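PDB 3NV9: malic enzyme from Entamoeba histolytica, which probably catalyses the oxidative decarboxylation of malate to pyruvate and carbon dioxide, with NAD or NADP as electron acceptor. Local coordinates for residues N355-G365 and N403-F414. Sequence-based numbering, arbitrary orientation.
Sequences NQVNNSVGFPG and NIIGTMDEPGIF
Val361 packs its two methyl groups, CG1 and CG2, against Ile405, Met408, Ile413 and Phe414, forming the apolar centre where two loops meet within the Rossmann-type NAD-binding domain of the malic enzyme family. One loop continues strand 345-348 into helix 363-372; the other leads into helix 413-428. CG2 of Val361 lies 4.1 Å from CG of Met408 and 4.2 Å from CZ of Phe414, while its CG1 faces CG1 of Ile405. CG2 of Ile413 sits above one face of the Phe414 ring, nearer its periphery than its centre, while Val361 CA meets the ring edge-on; CB of Pro364 approaches its CD1 obliquely at 3.8 Å. Helices 193-213 and 380-396 also touch Val361, through Val201 and Leu390.

Farther out, Met408 holds CG anti to its carbonyl carbon (chi1 -61°) and chi2 extended, which sets SD 3.2 Å from OG of Ser360. Phe61 of the second subunit packs on Met408, so this side of the contact borders the dimer interface. Between the loops, a water donates hydrogen bonds to Gln356 O (2.7 Å from the water oxygen) and Gly406 O (2.8 Å), bridging two backbones that do not bond directly here. At the polar edge the Asn355 amide joins both loops and the sheet: its ND2 donates to the carbonyls of Val346 and Pro401, and its OD1 accepts from Ile404 N at 2.8 Å, the donor tilted 28° from the carbonyl plane.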
loop_
_atom_site.group_PDB
_atom_site.type_symbol
_atom_site.label_atom_id
_atom_site.label_comp_id
_atom_site.label_asym_id
_atom_site.label_seq_id
_atom_site.Cartn_x
_atom_site.Cartn_y
_atom_site.Cartn_z
ATOM N N ASN A 355 19.050 -16.802 -19.946
ATOM C CA ASN A 355 19.922 -15.749 -19.436
ATOM C C ASN A 355 19.126 -14.480 -19.197
ATOM O O ASN A 355 19.323 -13.468 -19.858
ATOM C CB ASN A 355 21.128 -15.509 -20.378
ATOM C CG ASN A 355 21.995 -16.788 -20.609
ATOM O OD1 ASN A 355 22.320 -17.534 -19.666
ATOM N ND2 ASN A 355 22.411 -16.997 -21.859
ATOM N N GLN A 356 18.181 -14.545 -18.262
ATOM C CA GLN A 356 17.334 -13.377 -17.990
ATOM C C GLN A 356 18.105 -12.422 -17.136
ATOM O O GLN A 356 18.284 -12.644 -15.919
ATOM C CB GLN A 356 15.998 -13.719 -17.318
ATOM C CG GLN A 356 15.199 -12.420 -16.974
ATOM C CD GLN A 356 13.761 -12.658 -16.527
ATOM O OE1 GLN A 356 12.879 -11.813 -16.749
ATOM N NE2 GLN A 356 13.510 -13.804 -15.925
ATOM N N VAL A 357 18.537 -11.351 -17.778
ATOM C CA VAL A 357 19.286 -10.328 -17.126
ATOM C C VAL A 357 18.282 -9.218 -16.900
ATOM O O VAL A 357 18.001 -8.411 -17.834
ATOM C CB VAL A 357 20.429 -9.918 -18.030
ATOM C CG1 VAL A 357 21.079 -8.592 -17.570
ATOM C CG2 VAL A 357 21.449 -11.047 -18.078
ATOM N N ASN A 358 17.702 -9.208 -15.691
ATOM C CA ASN A 358 16.577 -8.336 -15.328
ATOM C C ASN A 358 16.733 -8.006 -13.829
ATOM O O ASN A 358 17.116 -8.916 -13.036
ATOM C CB ASN A 358 15.235 -9.073 -15.562
ATOM C CG ASN A 358 14.012 -8.155 -15.460
ATOM O OD1 ASN A 358 13.616 -7.673 -14.352
ATOM N ND2 ASN A 358 13.391 -7.886 -16.635
ATOM N N ASN A 359 16.440 -6.761 -13.436
ATOM C CA ASN A 359 16.547 -6.382 -12.035
ATOM C C ASN A 359 15.778 -7.248 -10.976
ATOM O O ASN A 359 16.113 -7.186 -9.809
ATOM C CB ASN A 359 16.286 -4.886 -11.823
ATOM C CG ASN A 359 14.929 -4.402 -12.380
ATOM O OD1 ASN A 359 13.916 -5.042 -12.189
ATOM N ND2 ASN A 359 14.922 -3.208 -13.034
ATOM N N SER A 360 14.750 -8.000 -11.400
ATOM C CA SER A 360 13.970 -8.841 -10.527
ATOM C C SER A 360 14.854 -9.854 -9.814
ATOM O O SER A 360 14.496 -10.419 -8.801
ATOM C CB SER A 360 12.907 -9.605 -11.340
ATOM O OG SER A 360 13.503 -10.444 -12.335
ATOM N N VAL A 361 16.030 -10.050 -10.352
ATOM C CA VAL A 361 17.000 -10.949 -9.789
ATOM C C VAL A 361 18.092 -10.228 -8.912
ATOM O O VAL A 361 19.053 -10.852 -8.423
ATOM C CB VAL A 361 17.420 -11.907 -10.967
ATOM C CG1 VAL A 361 18.762 -11.725 -11.456
ATOM C CG2 VAL A 361 16.992 -13.333 -10.686
ATOM N N GLY A 362 17.907 -8.924 -8.677
ATOM C CA GLY A 362 18.803 -8.120 -7.830
ATOM C C GLY A 362 18.031 -7.251 -6.846
ATOM O O GLY A 362 18.363 -7.197 -5.668
ATOM N N PHE A 363 16.935 -6.633 -7.270
ATOM C CA PHE A 363 16.194 -5.789 -6.281
ATOM C C PHE A 363 15.659 -6.458 -4.960
ATOM O O PHE A 363 15.706 -5.830 -3.878
ATOM C CB PHE A 363 15.163 -4.863 -6.959
ATOM C CG PHE A 363 13.906 -5.556 -7.484
ATOM C CD1 PHE A 363 13.625 -5.562 -8.836
ATOM C CD2 PHE A 363 12.960 -6.091 -6.608
ATOM C CE1 PHE A 363 12.472 -6.144 -9.331
ATOM C CE2 PHE A 363 11.775 -6.643 -7.081
ATOM C CZ PHE A 363 11.542 -6.699 -8.460
ATOM N N PRO A 364 15.184 -7.727 -5.028
ATOM C CA PRO A 364 14.643 -8.301 -3.776
ATOM C C PRO A 364 15.725 -8.395 -2.709
ATOM O O PRO A 364 15.473 -8.100 -1.514
ATOM C CB PRO A 364 14.132 -9.690 -4.196
ATOM C CG PRO A 364 13.856 -9.530 -5.666
ATOM C CD PRO A 364 14.910 -8.581 -6.188
ATOM N N GLY A 365 16.916 -8.742 -3.161
ATOM C CA GLY A 365 18.087 -8.925 -2.292
ATOM C C GLY A 365 18.666 -7.590 -1.866
ATOM O O GLY A 365 18.942 -7.392 -0.700
ATOM N N ASN A 403 23.244 -20.422 -19.490
ATOM C CA ASN A 403 22.769 -20.166 -18.151
ATOM C C ASN A 403 23.860 -19.482 -17.360
ATOM O O ASN A 403 24.642 -20.163 -16.691
ATOM C CB ASN A 403 22.305 -21.446 -17.489
ATOM C CG ASN A 403 21.622 -21.170 -16.168
ATOM O OD1 ASN A 403 21.837 -20.110 -15.569
ATOM N ND2 ASN A 403 20.770 -22.104 -15.711
ATOM N N ILE A 404 23.898 -18.142 -17.438
ATOM C CA ILE A 404 25.016 -17.340 -16.894
ATOM C C ILE A 404 24.723 -16.634 -15.557
ATOM O O ILE A 404 25.614 -15.993 -14.989
ATOM C CB ILE A 404 25.458 -16.228 -17.895
ATOM C CG1 ILE A 404 24.358 -15.152 -18.056
ATOM C CG2 ILE A 404 25.847 -16.828 -19.309
ATOM C CD1 ILE A 404 24.824 -13.975 -18.966
ATOM N N ILE A 405 23.494 -16.754 -15.056
ATOM C CA ILE A 405 23.018 -15.825 -14.000
ATOM C C ILE A 405 21.947 -16.553 -13.197
ATOM O O ILE A 405 21.301 -17.429 -13.707
ATOM C CB ILE A 405 22.395 -14.541 -14.662
ATOM C CG1 ILE A 405 22.055 -13.460 -13.645
ATOM C CG2 ILE A 405 21.113 -14.887 -15.411
ATOM C CD1 ILE A 405 22.124 -12.040 -14.224
ATOM N N GLY A 406 21.728 -16.194 -11.954
ATOM C CA GLY A 406 20.661 -16.854 -11.197
ATOM C C GLY A 406 19.293 -16.400 -11.658
ATOM O O GLY A 406 19.119 -15.260 -12.155
ATOM N N THR A 407 18.311 -17.258 -11.443
ATOM C CA THR A 407 16.978 -17.048 -11.975
ATOM C C THR A 407 16.002 -16.789 -10.803
ATOM O O THR A 407 16.360 -16.997 -9.618
ATOM C CB THR A 407 16.502 -18.271 -12.842
ATOM O OG1 THR A 407 15.844 -19.255 -12.001
ATOM C CG2 THR A 407 17.693 -18.911 -13.605
ATOM N N MET A 408 14.818 -16.302 -11.156
ATOM C CA MET A 408 13.772 -16.008 -10.199
ATOM C C MET A 408 13.201 -17.267 -9.539
ATOM O O MET A 408 12.562 -17.191 -8.472
ATOM C CB MET A 408 12.621 -15.204 -10.828
ATOM C CG MET A 408 13.035 -13.867 -11.374
ATOM S SD MET A 408 11.539 -12.933 -11.758
ATOM C CE MET A 408 11.123 -13.614 -13.401
ATOM N N ASP A 409 13.476 -18.417 -10.137
ATOM C CA ASP A 409 13.148 -19.698 -9.514
ATOM C C ASP A 409 14.125 -20.206 -8.401
ATOM O O ASP A 409 13.960 -21.311 -7.899
ATOM C CB ASP A 409 13.127 -20.753 -10.609
ATOM C CG ASP A 409 12.190 -21.889 -10.275
ATOM O OD1 ASP A 409 11.160 -21.635 -9.596
ATOM O OD2 ASP A 409 12.511 -23.028 -10.635
ATOM N N GLU A 410 15.159 -19.421 -8.088
ATOM C CA GLU A 410 16.229 -19.839 -7.139
ATOM C C GLU A 410 16.252 -18.918 -5.879
ATOM O O GLU A 410 17.067 -18.042 -5.739
ATOM C CB GLU A 410 17.589 -19.900 -7.819
ATOM C CG GLU A 410 17.707 -20.980 -8.948
ATOM C CD GLU A 410 19.083 -20.914 -9.685
ATOM O OE1 GLU A 410 19.374 -19.888 -10.354
ATOM O OE2 GLU A 410 19.881 -21.872 -9.591
ATOM N N PRO A 411 15.311 -19.156 -4.977
ATOM C CA PRO A 411 15.053 -18.301 -3.854
ATOM C C PRO A 411 16.240 -18.132 -2.922
ATOM O O PRO A 411 16.268 -17.149 -2.177
ATOM C CB PRO A 411 13.841 -18.953 -3.164
ATOM C CG PRO A 411 13.889 -20.401 -3.522
ATOM C CD PRO A 411 14.528 -20.415 -4.940
ATOM N N GLY A 412 17.248 -18.993 -3.016
ATOM C CA GLY A 412 18.424 -18.872 -2.123
ATOM C C GLY A 412 19.301 -17.713 -2.559
ATOM O O GLY A 412 20.104 -17.187 -1.774
ATOM N N ILE A 413 19.187 -17.301 -3.828
ATOM C CA ILE A 413 19.923 -16.103 -4.251
ATOM C C ILE A 413 19.669 -14.998 -3.248
ATOM O O ILE A 413 20.574 -14.209 -2.908
ATOM C CB ILE A 413 19.406 -15.573 -5.660
ATOM C CG1 ILE A 413 19.847 -16.465 -6.812
ATOM C CG2 ILE A 413 19.883 -14.158 -5.954
ATOM C CD1 ILE A 413 18.946 -16.305 -8.057
ATOM N N PHE A 414 18.435 -14.866 -2.771
ATOM C CA PHE A 414 18.107 -13.560 -2.211
ATOM C C PHE A 414 18.548 -13.305 -0.769
ATOM O O PHE A 414 18.937 -12.215 -0.487
ATOM C CB PHE A 414 16.665 -13.192 -2.495
ATOM C CG PHE A 414 16.330 -13.341 -3.918
ATOM C CD1 PHE A 414 16.763 -12.396 -4.827
ATOM C CD2 PHE A 414 15.682 -14.480 -4.354
ATOM C CE1 PHE A 414 16.544 -12.593 -6.200
ATOM C CE2 PHE A 414 15.404 -14.675 -5.702
ATOM C CZ PHE A 414 15.849 -13.730 -6.645
HETATM O O HOH W 1 17.524 -14.635 -14.313
#